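Local coordinates for protein alpha-amylase (Eisenia fetida, PDB 6M4K) that probably hydrolyses internal alpha-1,4-glucosidic linkages in starch-like polysaccharides, as a calcium-binding, cold-active alpha-amylase of glycoside hydrolase family 13, at residues D17-W25 against H339-N347; I30-A38 against T90-I98. All coordinates share one frame; numbering follows the deposited sequence.

Contact 1 of 2, residues D17-W25 against H339-N347; sequences DVIVHLFEW and HVRLMSSYN
Ile19, Val20, His21 and Leu22 pair in parallel with Arg341, Leu342, Met343 and Ser344, the seam at which the first and last strands of the (beta/alpha)8 TIM barrel meet and close it. Ile19 N donates a hydrogen bond to Val340 O, Leu342 N to Ile19 O and His21 N to Leu342 O, all nearly straight; the last two bonds, from Ser344 N and Phe23 N, are weak as the strands end. On the face bearing Ile19, Arg341, His21 and Met343, CG1 of Ile19 lies between its own backbone N and carbonyl carbon (chi1 64°) and rests against Arg341 CB. The Arg341 chain bends at chi3, and its NH1 is hydrogen-bonded to Gln46 OE1. His21 and Met343 run side by side in the same direction, with Met343 SD 3.7 Å from His21 ND1. Beyond the sulfur, Met343 CE packs 3.6 Å from Phe23 CB, which itself sits over the centre of the His21 ring. On the face bearing Val20 and Leu342, CG of Leu342 is met by Val18 CG1 at 3.9 Å, and Leu342 continues onto Met391 and Val395 of helix 389-401. Past the strand ends, the planes of the Phe23 and Tyr346 rings are nearly parallel (6°) but slid apart so that the rings barely overlap, their CE2 atoms 3.3 Å from each other; Tyr346 OH bonds to Val362 O. Two waters near the Trp25 indole edge tie the loops together, one donating to Phe23 O and Ser344 O, the other to Ser345 O and also bonded to Ser344 OG, a hydroxyl with a further partner in His386. At the opposite end of the strands the imidazole of His339, whose ND1 is held by Tyr232, donates a hydrogen bond from NE2 to Asp17 O at 2.8 Å, the oxygen only 3° out of the ring plane.

Contact 2 of 2, residues I30-A38 against T90-I98; sequences IERECQWLA and TCNNLGVYI
Cys34 and Cys91 are joined by a disulfide, SG to SG 2.0 Å with chi3 at 90°, which pins helix 27-39 to the last turn of helix 81-93. Around this bridge the surfaces interlock. Leu94 projects toward helix 27-39, and its two methyls divide the work: CD1 presses on the backbone between Cys34 and Gln35, 3.8 Å from Cys34 C, while CD2 lies 3.5 Å from Gln35 OE1, where the bent glutamine chain folds across it at about a right angle. Val96 is the next bump. With CG1 opposite its backbone N (chi1 178°), that methyl lies 3.9 Å from Cys34 SG, and CG2 enters the dip formed by Cys34 O, Ala38 N and Ala38 CB. The small methyl Ala38 CB in turn fits against Leu94 O and Val96 CG2, 3.7 Å from each. At the other end, the extended Glu31 chain lays its CG against Thr90 CB and brings OE2 within 2.7 Å of Thr90 OG1, a hydroxyl that also lies near Asn86 O. Gly95, with positive phi, ends the second helix in a Schellman motif, turning the chain from Leu94 to Val96 and into strand 97-102. This is the packing of neighbouring outer helices in a TIM barrel, here reinforced by a disulfide.

In the fold
Both contacts belong to the same barrel, at different depths. Contact 1 is strand against strand, its centre about 6 Å from the centre of the chain, held mainly by backbone hydrogen bonds; contact 2, its centre about 17 Å from it, joins the layer of helices by a covalent bridge and apolar side chains, with the polar pair Glu31 and Thr90 where both residues are partly exposed. Strand 19-22 and helix 27-39 follow each other in the chain and link the two: Trp25 CB lies 3.6 Å from Ile30 CG1, and Leu22 and Val20 also pack on this helix through Ile30 and Leu37. Segment 90-98 leads into the third strand, whereas residues 339-347 carry the eighth.

Contact 1 of 2, residues D17-W25 against H339-N347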
ATOM      1  N   ASP A  17       3.004   7.335 -11.440  1.00 13.93           N
ATOM      2  CA  ASP A  17       1.688   6.892 -10.993  1.00 13.29           C
ATOM      3  C   ASP A  17       1.734   6.011  -9.741  1.00 13.48           C
ATOM      4  O   ASP A  17       0.906   6.158  -8.840  1.00 15.84           O
ATOM      5  CB  ASP A  17       1.007   6.152 -12.159  1.00 14.60           C
ATOM      6  CG  ASP A  17      -0.454   5.870 -11.911  1.00 16.70           C
ATOM      7  OD1 ASP A  17      -1.198   6.801 -11.517  1.00 18.57           O
ATOM      8  OD2 ASP A  17      -0.882   4.718 -12.129  1.00 15.99           O
ATOM      9  N   VAL A  18       2.672   5.068  -9.682  1.00 13.29           N
ATOM     10  CA  VAL A  18       2.681   4.037  -8.642  1.00 12.51           C
ATOM     11  C   VAL A  18       3.246   4.621  -7.356  1.00 12.03           C
ATOM     12  O   VAL A  18       4.185   5.416  -7.381  1.00 13.04           O
ATOM     13  CB  VAL A  18       3.510   2.837  -9.140  1.00 12.84           C
ATOM     14  CG1 VAL A  18       3.678   1.792  -8.043  1.00 13.78           C
ATOM     15  CG2 VAL A  18       2.866   2.219 -10.362  1.00 14.06           C
ATOM     16  N   ILE A  19       2.681   4.228  -6.222  1.00 12.86           N
ATOM     17  CA  ILE A  19       3.199   4.684  -4.936  1.00 12.52           C
ATOM     18  C   ILE A  19       3.783   3.505  -4.153  1.00 12.84           C
ATOM     19  O   ILE A  19       3.550   2.334  -4.471  1.00 12.54           O
ATOM     20  CB  ILE A  19       2.145   5.464  -4.134  1.00 14.05           C
ATOM     21  CG1 ILE A  19       0.985   4.553  -3.770  1.00 14.70           C
ATOM     22  CG2 ILE A  19       1.651   6.673  -4.964  1.00 16.17           C
ATOM     23  CD1 ILE A  19       0.019   5.180  -2.774  1.00 17.84           C
ATOM     24  N   VAL A  20       4.587   3.829  -3.137  1.00 12.53           N
ATOM     25  CA  VAL A  20       5.335   2.834  -2.370  1.00 12.77           C
ATOM     26  C   VAL A  20       5.124   3.092  -0.885  1.00 12.14           C
ATOM     27  O   VAL A  20       5.250   4.229  -0.424  1.00 12.55           O
ATOM     28  CB  VAL A  20       6.843   2.877  -2.693  1.00 13.43           C
ATOM     29  CG1 VAL A  20       7.593   1.836  -1.854  1.00 15.00           C
ATOM     30  CG2 VAL A  20       7.092   2.672  -4.164  1.00 15.54           C
ATOM     31  N   HIS A  21       4.860   2.037  -0.122  1.00 11.59           N
ATOM     32  CA  HIS A  21       4.793   2.156   1.330  1.00 10.97           C
ATOM     33  C   HIS A  21       6.177   1.875   1.899  1.00 12.29           C
ATOM     34  O   HIS A  21       6.617   0.721   1.924  1.00 12.68           O
ATOM     35  CB  HIS A  21       3.800   1.154   1.890  1.00 12.68           C
ATOM     36  CG  HIS A  21       3.588   1.286   3.362  1.00 11.25           C
ATOM     37  ND1 HIS A  21       2.965   0.308   4.105  1.00 13.75           N
ATOM     38  CD2 HIS A  21       3.872   2.294   4.218  1.00 13.20           C
ATOM     39  CE1 HIS A  21       2.890   0.702   5.363  1.00 12.90           C
ATOM     40  NE2 HIS A  21       3.434   1.904   5.458  1.00 13.51           N
ATOM     41  N   LEU A  22       6.881   2.928   2.321  1.00 11.36           N
ATOM     42  CA  LEU A  22       8.209   2.765   2.921  1.00 12.00           C
ATOM     43  C   LEU A  22       8.019   2.544   4.426  1.00 11.97           C
ATOM     44  O   LEU A  22       8.215   3.425   5.264  1.00 12.76           O
ATOM     45  CB  LEU A  22       9.102   3.949   2.571  1.00 12.77           C
ATOM     46  CG  LEU A  22       9.439   4.101   1.086  1.00 12.45           C
ATOM     47  CD1 LEU A  22      10.320   5.330   0.865  1.00 14.50           C
ATOM     48  CD2 LEU A  22      10.134   2.860   0.546  1.00 14.34           C
ATOM     49  N   PHE A  23       7.609   1.317   4.751  1.00 12.85           N
ATOM     50  CA  PHE A  23       7.124   0.961   6.083  1.00 12.20           C
ATOM     51  C   PHE A  23       8.248   1.078   7.115  1.00 13.76           C
ATOM     52  O   PHE A  23       9.292   0.423   6.991  1.00 13.50           O
ATOM     53  CB  PHE A  23       6.596  -0.473   5.994  1.00 13.35           C
ATOM     54  CG  PHE A  23       6.132  -1.071   7.298  1.00 12.44           C
ATOM     55  CD1 PHE A  23       5.173  -0.451   8.086  1.00 13.49           C
ATOM     56  CD2 PHE A  23       6.619  -2.316   7.700  1.00 13.42           C
ATOM     57  CE1 PHE A  23       4.718  -1.040   9.267  1.00 14.57           C
ATOM     58  CE2 PHE A  23       6.168  -2.908   8.881  1.00 13.43           C
ATOM     59  CZ  PHE A  23       5.234  -2.270   9.663  1.00 12.82           C
ATOM     60  N   GLU A  24       8.041   1.933   8.116  1.00 11.84           N
ATOM     61  CA  GLU A  24       8.981   2.175   9.209  1.00 12.28           C
ATOM     62  C   GLU A  24      10.293   2.812   8.766  1.00 13.44           C
ATOM     63  O   GLU A  24      11.234   2.899   9.573  1.00 14.01           O
ATOM     64  CB  GLU A  24       9.239   0.932  10.076  1.00 13.55           C
ATOM     65  CG  GLU A  24       8.064   0.515  10.949  1.00 14.13           C
ATOM     66  CD  GLU A  24       8.005   1.239  12.287  1.00 12.90           C
ATOM     67  OE1 GLU A  24       8.738   2.232  12.499  1.00 14.34           O
ATOM     68  OE2 GLU A  24       7.220   0.801  13.146  1.00 14.89           O
ATOM     69  N   TRP A  25      10.395   3.299   7.533  1.00 13.26           N
ATOM     70  CA  TRP A  25      11.584   4.053   7.155  1.00 13.06           C
ATOM     71  C   TRP A  25      11.643   5.380   7.910  1.00 12.09           C
ATOM     72  O   TRP A  25      10.615   6.056   8.113  1.00 13.35           O
ATOM     73  CB  TRP A  25      11.602   4.341   5.656  1.00 12.65           C
ATOM     74  CG  TRP A  25      11.912   3.156   4.781  1.00 12.79           C
ATOM     75  CD1 TRP A  25      11.460   1.863   4.925  1.00 12.40           C
ATOM     76  CD2 TRP A  25      12.732   3.161   3.608  1.00 12.69           C
ATOM     77  NE1 TRP A  25      11.951   1.076   3.903  1.00 13.69           N
ATOM     78  CE2 TRP A  25      12.747   1.847   3.094  1.00 12.27           C
ATOM     79  CE3 TRP A  25      13.465   4.151   2.940  1.00 13.34           C
ATOM     80  CZ2 TRP A  25      13.465   1.502   1.948  1.00 13.27           C
ATOM     81  CZ3 TRP A  25      14.180   3.800   1.809  1.00 13.27           C
ATOM     82  CH2 TRP A  25      14.169   2.497   1.323  1.00 13.06           C
ATOM     83  N   HIS A 339      -5.422   2.257  -8.277  1.00 12.30           N
ATOM     84  CA  HIS A 339      -4.181   2.966  -8.001  1.00 13.40           C
ATOM     85  C   HIS A 339      -3.245   2.011  -7.269  1.00 12.12           C
ATOM     86  O   HIS A 339      -3.555   1.578  -6.155  1.00 13.17           O
ATOM     87  CB  HIS A 339      -4.461   4.194  -7.138  1.00 12.69           C
ATOM     88  CG  HIS A 339      -3.281   5.093  -6.990  1.00 13.24           C
ATOM     89  ND1 HIS A 339      -3.162   6.023  -5.981  1.00 13.13           N
ATOM     90  CD2 HIS A 339      -2.165   5.205  -7.743  1.00 13.67           C
ATOM     91  CE1 HIS A 339      -2.022   6.674  -6.124  1.00 14.92           C
ATOM     92  NE2 HIS A 339      -1.398   6.199  -7.189  1.00 14.39           N
ATOM     93  N   VAL A 340      -2.107   1.700  -7.881  1.00 12.33           N
ATOM     94  CA  VAL A 340      -1.222   0.639  -7.385  1.00 11.66           C
ATOM     95  C   VAL A 340      -0.257   1.171  -6.334  1.00 11.41           C
ATOM     96  O   VAL A 340       0.461   2.153  -6.568  1.00 12.03           O
ATOM     97  CB  VAL A 340      -0.437  -0.005  -8.534  1.00 11.97           C
ATOM     98  CG1 VAL A 340       0.560  -1.033  -7.979  1.00 13.67           C
ATOM     99  CG2 VAL A 340      -1.393  -0.649  -9.540  1.00 13.89           C
ATOM    100  N   ARG A 341      -0.221   0.491  -5.184  1.00 12.17           N
ATOM    101  CA  ARG A 341       0.763   0.727  -4.139  1.00 12.02           C
ATOM    102  C   ARG A 341       1.598  -0.539  -3.974  1.00 11.67           C
ATOM    103  O   ARG A 341       1.049  -1.644  -3.874  1.00 13.40           O
ATOM    104  CB  ARG A 341       0.058   1.059  -2.819  1.00 12.34           C
ATOM    105  CG  ARG A 341       1.015   1.329  -1.659  1.00 13.30           C
ATOM    106  CD  ARG A 341       0.277   1.507  -0.337  1.00 13.64           C
ATOM    107  NE  ARG A 341      -0.379   0.268   0.078  1.00 14.73           N
ATOM    108  CZ  ARG A 341      -1.346   0.184   0.993  1.00 13.92           C
ATOM    109  NH1 ARG A 341      -1.781   1.268   1.613  1.00 13.89           N
ATOM    110  NH2 ARG A 341      -1.887  -0.995   1.297  1.00 15.33           N
ATOM    111  N   LEU A 342       2.917  -0.385  -3.965  1.00 11.96           N
ATOM    112  CA  LEU A 342       3.830  -1.485  -3.659  1.00 12.32           C
ATOM    113  C   LEU A 342       4.280  -1.401  -2.206  1.00 11.80           C
ATOM    114  O   LEU A 342       4.706  -0.339  -1.740  1.00 13.10           O
ATOM    115  CB  LEU A 342       5.076  -1.425  -4.545  1.00 14.28           C
ATOM    116  CG  LEU A 342       4.896  -1.355  -6.060  1.00 14.73           C
ATOM    117  CD1 LEU A 342       6.229  -1.559  -6.765  1.00 16.24           C
ATOM    118  CD2 LEU A 342       3.894  -2.381  -6.540  1.00 15.52           C
ATOM    119  N   MET A 343       4.200  -2.521  -1.504  1.00 13.86           N
ATOM    120  CA  MET A 343       4.782  -2.618  -0.176  1.00 12.41           C
ATOM    121  C   MET A 343       6.306  -2.592  -0.267  1.00 13.92           C
ATOM    122  O   MET A 343       6.905  -3.110  -1.215  1.00 14.14           O
ATOM    123  CB  MET A 343       4.334  -3.945   0.444  1.00 13.07           C
ATOM    124  CG  MET A 343       4.857  -4.214   1.848  1.00 14.91           C
ATOM    125  SD  MET A 343       4.257  -2.947   2.971  1.00 15.87           S
ATOM    126  CE  MET A 343       5.200  -3.394   4.435  1.00 14.79           C
ATOM    127  N   SER A 344       6.941  -1.979   0.726  1.00 12.63           N
ATOM    128  CA  SER A 344       8.388  -2.071   0.898  1.00 13.11           C
ATOM    129  C   SER A 344       8.657  -2.440   2.349  1.00 13.53           C
ATOM    130  O   SER A 344       8.281  -1.696   3.262  1.00 13.19           O
ATOM    131  CB  SER A 344       9.098  -0.770   0.508  1.00 14.65           C
ATOM    132  OG  SER A 344      10.483  -1.017   0.313  1.00 14.70           O
ATOM    133  N   SER A 345       9.293  -3.597   2.552  1.00 12.89           N
ATOM    134  CA  SER A 345       9.280  -4.286   3.837  1.00 12.44           C
ATOM    135  C   SER A 345      10.653  -4.346   4.495  1.00 13.18           C
ATOM    136  O   SER A 345      11.694  -4.115   3.872  1.00 13.13           O
ATOM    137  CB  SER A 345       8.817  -5.732   3.648  1.00 13.54           C
ATOM    138  OG  SER A 345       7.614  -5.789   2.910  1.00 13.43           O
ATOM    139  N   TYR A 346      10.624  -4.738   5.767  1.00 13.66           N
ATOM    140  CA  TYR A 346      11.820  -5.203   6.443  1.00 12.95           C
ATOM    141  C   TYR A 346      11.661  -6.672   6.825  1.00 14.50           C
ATOM    142  O   TYR A 346      10.555  -7.189   6.976  1.00 14.65           O
ATOM    143  CB  TYR A 346      12.145  -4.340   7.667  1.00 14.22           C
ATOM    144  CG  TYR A 346      11.093  -4.286   8.765  1.00 13.80           C
ATOM    145  CD1 TYR A 346      10.967  -5.333   9.676  1.00 14.73           C
ATOM    146  CD2 TYR A 346      10.259  -3.176   8.922  1.00 14.45           C
ATOM    147  CE1 TYR A 346      10.041  -5.286  10.693  1.00 13.89           C
ATOM    148  CE2 TYR A 346       9.328  -3.120   9.945  1.00 13.11           C
ATOM    149  CZ  TYR A 346       9.222  -4.175  10.836  1.00 12.91           C
ATOM    150  OH  TYR A 346       8.314  -4.103  11.857  1.00 14.05           O
ATOM    151  N   ASN A 347      12.801  -7.337   7.002  1.00 15.13           N
ATOM    152  CA  ASN A 347      12.824  -8.727   7.434  1.00 15.21           C
ATOM    153  C   ASN A 347      12.631  -8.819   8.942  1.00 13.55           C
ATOM    154  O   ASN A 347      13.009  -7.924   9.698  1.00 14.58           O
ATOM    155  CB  ASN A 347      14.167  -9.342   7.037  1.00 17.07           C
ATOM    156  CG  ASN A 347      14.115 -10.853   6.917  1.00 18.64           C
ATOM    157  OD1 ASN A 347      13.067 -11.471   7.055  1.00 17.59           O
ATOM    158  ND2 ASN A 347      15.269 -11.452   6.639  1.00 21.69           N
TER
HETATM  159  O   HOH W   1      -2.005   2.608 -10.652  1.00 15.77           O
HETATM  160  O   HOH W   2      10.408  -1.296   5.049  1.00 14.46           O
HETATM  161  O   HOH W   3      12.295  -1.786   2.430  1.00 15.59           O

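Contact 2 of 2, residues I30-A38 against T90-I98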
ATOM      1  N   ILE A  30      13.813   8.301   3.770  1.00 13.63           N
ATOM      2  CA  ILE A  30      12.838   8.591   2.722  1.00 12.94           C
ATOM      3  C   ILE A  30      13.285   9.794   1.910  1.00 13.15           C
ATOM      4  O   ILE A  30      13.212   9.789   0.678  1.00 14.56           O
ATOM      5  CB  ILE A  30      11.429   8.768   3.313  1.00 12.84           C
ATOM      6  CG1 ILE A  30      10.992   7.471   4.002  1.00 13.57           C
ATOM      7  CG2 ILE A  30      10.438   9.189   2.225  1.00 13.76           C
ATOM      8  CD1 ILE A  30       9.596   7.508   4.578  1.00 15.05           C
ATOM      9  N   GLU A  31      13.808  10.816   2.589  1.00 14.16           N
ATOM     10  CA  GLU A  31      14.291  12.004   1.898  1.00 14.48           C
ATOM     11  C   GLU A  31      15.331  11.650   0.840  1.00 15.66           C
ATOM     12  O   GLU A  31      15.265  12.136  -0.296  1.00 17.35           O
ATOM     13  CB  GLU A  31      14.853  12.993   2.917  1.00 16.06           C
ATOM     14  CG  GLU A  31      15.314  14.294   2.284  1.00 18.04           C
ATOM     15  CD  GLU A  31      15.788  15.322   3.285  1.00 19.55           C
ATOM     16  OE1 GLU A  31      15.842  15.024   4.487  1.00 24.93           O
ATOM     17  OE2 GLU A  31      16.106  16.450   2.849  1.00 27.43           O
ATOM     18  N   ARG A  32      16.295  10.793   1.191  1.00 16.16           N
ATOM     19  CA  ARG A  32      17.281  10.355   0.205  0.50 16.46           C
ATOM     20  C   ARG A  32      16.638   9.482  -0.865  1.00 17.48           C
ATOM     21  O   ARG A  32      16.955   9.608  -2.055  1.00 19.81           O
ATOM     22  CB  ARG A  32      18.418   9.600   0.890  0.50 20.57           C
ATOM     23  CG  ARG A  32      19.157  10.414   1.931  0.50 25.79           C
ATOM     24  CD  ARG A  32      20.470   9.767   2.327  0.50 32.02           C
ATOM     25  NE  ARG A  32      20.925  10.238   3.632  0.50 31.53           N
ATOM     26  CZ  ARG A  32      20.629   9.637   4.779  0.50 34.34           C
ATOM     27  NH1 ARG A  32      19.886   8.538   4.778  0.50 28.25           N
ATOM     28  NH2 ARG A  32      21.078  10.128   5.927  0.50 35.24           N
ATOM     29  N   GLU A  33      15.726   8.601  -0.464  1.00 15.68           N
ATOM     30  CA  GLU A  33      15.110   7.680  -1.409  1.00 16.18           C
ATOM     31  C   GLU A  33      14.309   8.402  -2.485  1.00 16.23           C
ATOM     32  O   GLU A  33      14.125   7.860  -3.574  1.00 15.62           O
ATOM     33  CB  GLU A  33      14.217   6.694  -0.654  1.00 16.04           C
ATOM     34  CG  GLU A  33      13.824   5.477  -1.472  1.00 16.19           C
ATOM     35  CD  GLU A  33      14.984   4.525  -1.718  1.00 18.03           C
ATOM     36  OE1 GLU A  33      16.117   4.791  -1.246  1.00 18.55           O
ATOM     37  OE2 GLU A  33      14.757   3.490  -2.375  1.00 17.21           O
ATOM     38  N   CYS A  34      13.824   9.616  -2.203  1.00 15.23           N
ATOM     39  CA  CYS A  34      13.017  10.319  -3.194  1.00 14.06           C
ATOM     40  C   CYS A  34      13.769  10.544  -4.500  1.00 14.03           C
ATOM     41  O   CYS A  34      13.146  10.537  -5.563  1.00 14.57           O
ATOM     42  CB  CYS A  34      12.437  11.611  -2.608  1.00 17.20           C
ATOM     43  SG  CYS A  34      11.002  11.237  -1.569  1.00 16.10           S
ATOM     44  N   GLN A  35      15.096  10.694  -4.456  1.00 15.20           N
ATOM     45  CA  GLN A  35      15.856  10.821  -5.697  1.00 15.75           C
ATOM     46  C   GLN A  35      15.771   9.540  -6.515  1.00 14.09           C
ATOM     47  O   GLN A  35      15.524   9.574  -7.726  1.00 16.03           O
ATOM     48  CB  GLN A  35      17.317  11.174  -5.410  1.00 18.28           C
ATOM     49  CG  GLN A  35      18.126  11.427  -6.675  1.00 22.07           C
ATOM     50  CD  GLN A  35      17.615  12.624  -7.455  1.00 23.42           C
ATOM     51  OE1 GLN A  35      17.837  13.770  -7.061  1.00 25.81           O
ATOM     52  NE2 GLN A  35      16.917  12.369  -8.555  1.00 22.51           N
ATOM     53  N   TRP A  36      15.999   8.393  -5.864  1.00 15.01           N
ATOM     54  CA  TRP A  36      15.889   7.106  -6.543  1.00 15.18           C
ATOM     55  C   TRP A  36      14.479   6.897  -7.084  1.00 13.54           C
ATOM     56  O   TRP A  36      14.294   6.464  -8.230  1.00 15.11           O
ATOM     57  CB  TRP A  36      16.285   5.976  -5.575  1.00 14.94           C
ATOM     58  CG  TRP A  36      16.448   4.651  -6.271  1.00 17.14           C
ATOM     59  CD1 TRP A  36      17.623   4.090  -6.709  1.00 17.63           C
ATOM     60  CD2 TRP A  36      15.406   3.740  -6.647  1.00 15.06           C
ATOM     61  NE1 TRP A  36      17.367   2.886  -7.321  1.00 18.21           N
ATOM     62  CE2 TRP A  36      16.016   2.646  -7.301  1.00 15.20           C
ATOM     63  CE3 TRP A  36      14.015   3.735  -6.482  1.00 14.88           C
ATOM     64  CZ2 TRP A  36      15.281   1.566  -7.810  1.00 15.94           C
ATOM     65  CZ3 TRP A  36      13.283   2.669  -6.984  1.00 15.58           C
ATOM     66  CH2 TRP A  36      13.919   1.597  -7.645  1.00 16.87           C
ATOM     67  N   LEU A  37      13.474   7.207  -6.266  1.00 14.01           N
ATOM     68  CA  LEU A  37      12.089   7.050  -6.684  1.00 13.53           C
ATOM     69  C   LEU A  37      11.759   7.929  -7.882  1.00 13.16           C
ATOM     70  O   LEU A  37      11.090   7.477  -8.814  1.00 13.72           O
ATOM     71  CB  LEU A  37      11.160   7.367  -5.521  1.00 14.28           C
ATOM     72  CG  LEU A  37      11.213   6.336  -4.396  1.00 15.02           C
ATOM     73  CD1 LEU A  37      10.610   6.913  -3.122  1.00 16.32           C
ATOM     74  CD2 LEU A  37      10.479   5.067  -4.794  1.00 15.68           C
ATOM     75  N   ALA A  38      12.210   9.187  -7.867  1.00 13.54           N
ATOM     76  CA  ALA A  38      11.986  10.064  -9.014  1.00 14.14           C
ATOM     77  C   ALA A  38      12.654   9.514 -10.269  1.00 13.67           C
ATOM     78  O   ALA A  38      12.051   9.494 -11.345  1.00 15.33           O
ATOM     79  CB  ALA A  38      12.490  11.476  -8.698  1.00 15.86           C
ATOM     80  N   THR A  90      12.009  18.200   0.327  1.00 16.14           N
ATOM     81  CA  THR A  90      12.924  17.624  -0.654  1.00 16.80           C
ATOM     82  C   THR A  90      12.176  16.731  -1.632  1.00 15.03           C
ATOM     83  O   THR A  90      12.399  16.781  -2.850  1.00 16.64           O
ATOM     84  CB  THR A  90      13.983  16.802   0.083  1.00 17.79           C
ATOM     85  OG1 THR A  90      14.782  17.665   0.898  1.00 21.69           O
ATOM     86  CG2 THR A  90      14.872  16.052  -0.905  1.00 19.56           C
ATOM     87  N   CYS A  91      11.293  15.887  -1.105  1.00 14.80           N
ATOM     88  CA  CYS A  91      10.559  14.958  -1.950  1.00 14.16           C
ATOM     89  C   CYS A  91       9.639  15.714  -2.902  1.00 13.85           C
ATOM     90  O   CYS A  91       9.629  15.461  -4.110  1.00 15.05           O
ATOM     91  CB  CYS A  91       9.789  13.959  -1.078  1.00 14.40           C
ATOM     92  SG  CYS A  91      10.862  12.772  -0.236  1.00 15.18           S
ATOM     93  N   ASN A  92       8.886  16.685  -2.364  1.00 14.48           N
ATOM     94  CA  ASN A  92       8.023  17.505  -3.210  1.00 14.82           C
ATOM     95  C   ASN A  92       8.810  18.204  -4.308  1.00 13.73           C
ATOM     96  O   ASN A  92       8.351  18.269  -5.454  1.00 15.03           O
ATOM     97  CB  ASN A  92       7.268  18.536  -2.376  1.00 15.09           C
ATOM     98  CG  ASN A  92       6.137  17.934  -1.580  1.00 15.06           C
ATOM     99  OD1 ASN A  92       5.959  16.713  -1.554  1.00 15.64           O
ATOM    100  ND2 ASN A  92       5.352  18.791  -0.925  1.00 15.10           N
ATOM    101  N   ASN A  93       9.991  18.739  -3.979  1.00 15.31           N
ATOM    102  CA  ASN A  93      10.805  19.400  -4.998  1.00 15.56           C
ATOM    103  C   ASN A  93      11.244  18.440  -6.089  1.00 18.46           C
ATOM    104  O   ASN A  93      11.496  18.869  -7.221  1.00 20.05           O
ATOM    105  CB  ASN A  93      12.019  20.086  -4.371  1.00 17.45           C
ATOM    106  CG  ASN A  93      11.654  21.348  -3.618  1.00 17.08           C
ATOM    107  OD1 ASN A  93      10.587  21.916  -3.838  1.00 19.08           O
ATOM    108  ND2 ASN A  93      12.536  21.792  -2.732  1.00 18.99           N
ATOM    109  N   LEU A  94      11.363  17.151  -5.772  1.00 15.91           N
ATOM    110  CA  LEU A  94      11.689  16.127  -6.760  1.00 16.80           C
ATOM    111  C   LEU A  94      10.469  15.553  -7.459  1.00 15.39           C
ATOM    112  O   LEU A  94      10.624  14.686  -8.324  1.00 17.50           O
ATOM    113  CB  LEU A  94      12.458  14.983  -6.097  1.00 16.56           C
ATOM    114  CG  LEU A  94      13.900  15.323  -5.743  1.00 19.31           C
ATOM    115  CD1 LEU A  94      14.439  14.316  -4.743  1.00 21.67           C
ATOM    116  CD2 LEU A  94      14.741  15.314  -7.004  1.00 25.21           C
ATOM    117  N   GLY A  95       9.267  15.995  -7.101  1.00 15.65           N
ATOM    118  CA  GLY A  95       8.071  15.461  -7.711  1.00 14.41           C
ATOM    119  C   GLY A  95       7.680  14.083  -7.223  1.00 14.83           C
ATOM    120  O   GLY A  95       7.073  13.312  -7.981  1.00 15.35           O
ATOM    121  N   VAL A  96       8.023  13.749  -5.980  1.00 14.85           N
ATOM    122  CA  VAL A  96       7.639  12.492  -5.342  1.00 14.48           C
ATOM    123  C   VAL A  96       6.905  12.883  -4.067  1.00 13.80           C
ATOM    124  O   VAL A  96       7.498  13.488  -3.166  1.00 14.97           O
ATOM    125  CB  VAL A  96       8.857  11.611  -5.039  1.00 15.09           C
ATOM    126  CG1 VAL A  96       8.419  10.340  -4.328  1.00 15.02           C
ATOM    127  CG2 VAL A  96       9.591  11.266  -6.331  1.00 16.29           C
ATOM    128  N   TYR A  97       5.615  12.582  -3.999  1.00 12.62           N
ATOM    129  CA  TYR A  97       4.763  13.158  -2.965  1.00 13.83           C
ATOM    130  C   TYR A  97       4.611  12.238  -1.754  1.00 13.99           C
ATOM    131  O   TYR A  97       4.994  11.065  -1.778  1.00 14.57           O
ATOM    132  CB  TYR A  97       3.427  13.591  -3.576  1.00 14.18           C
ATOM    133  CG  TYR A  97       3.684  14.573  -4.702  1.00 14.05           C
ATOM    134  CD1 TYR A  97       4.446  15.718  -4.483  1.00 15.22           C
ATOM    135  CD2 TYR A  97       3.248  14.317  -5.991  1.00 16.18           C
ATOM    136  CE1 TYR A  97       4.731  16.604  -5.504  1.00 16.37           C
ATOM    137  CE2 TYR A  97       3.521  15.215  -7.029  1.00 17.18           C
ATOM    138  CZ  TYR A  97       4.261  16.347  -6.763  1.00 16.60           C
ATOM    139  OH  TYR A  97       4.535  17.220  -7.796  1.00 19.40           O
ATOM    140  N   ILE A  98       4.052  12.793  -0.679  1.00 13.83           N
ATOM    141  CA  ILE A  98       4.021  12.153   0.635  1.00 13.21           C
ATOM    142  C   ILE A  98       2.573  11.969   1.066  1.00 12.83           C
ATOM    143  O   ILE A  98       1.812  12.945   1.151  1.00 13.88           O
ATOM    144  CB  ILE A  98       4.791  12.978   1.680  1.00 14.86           C
ATOM    145  CG1 ILE A  98       6.254  13.147   1.272  1.00 15.10           C
ATOM    146  CG2 ILE A  98       4.679  12.339   3.071  1.00 14.40           C
ATOM    147  CD1 ILE A  98       7.059  11.844   1.206  1.00 15.28           C
TER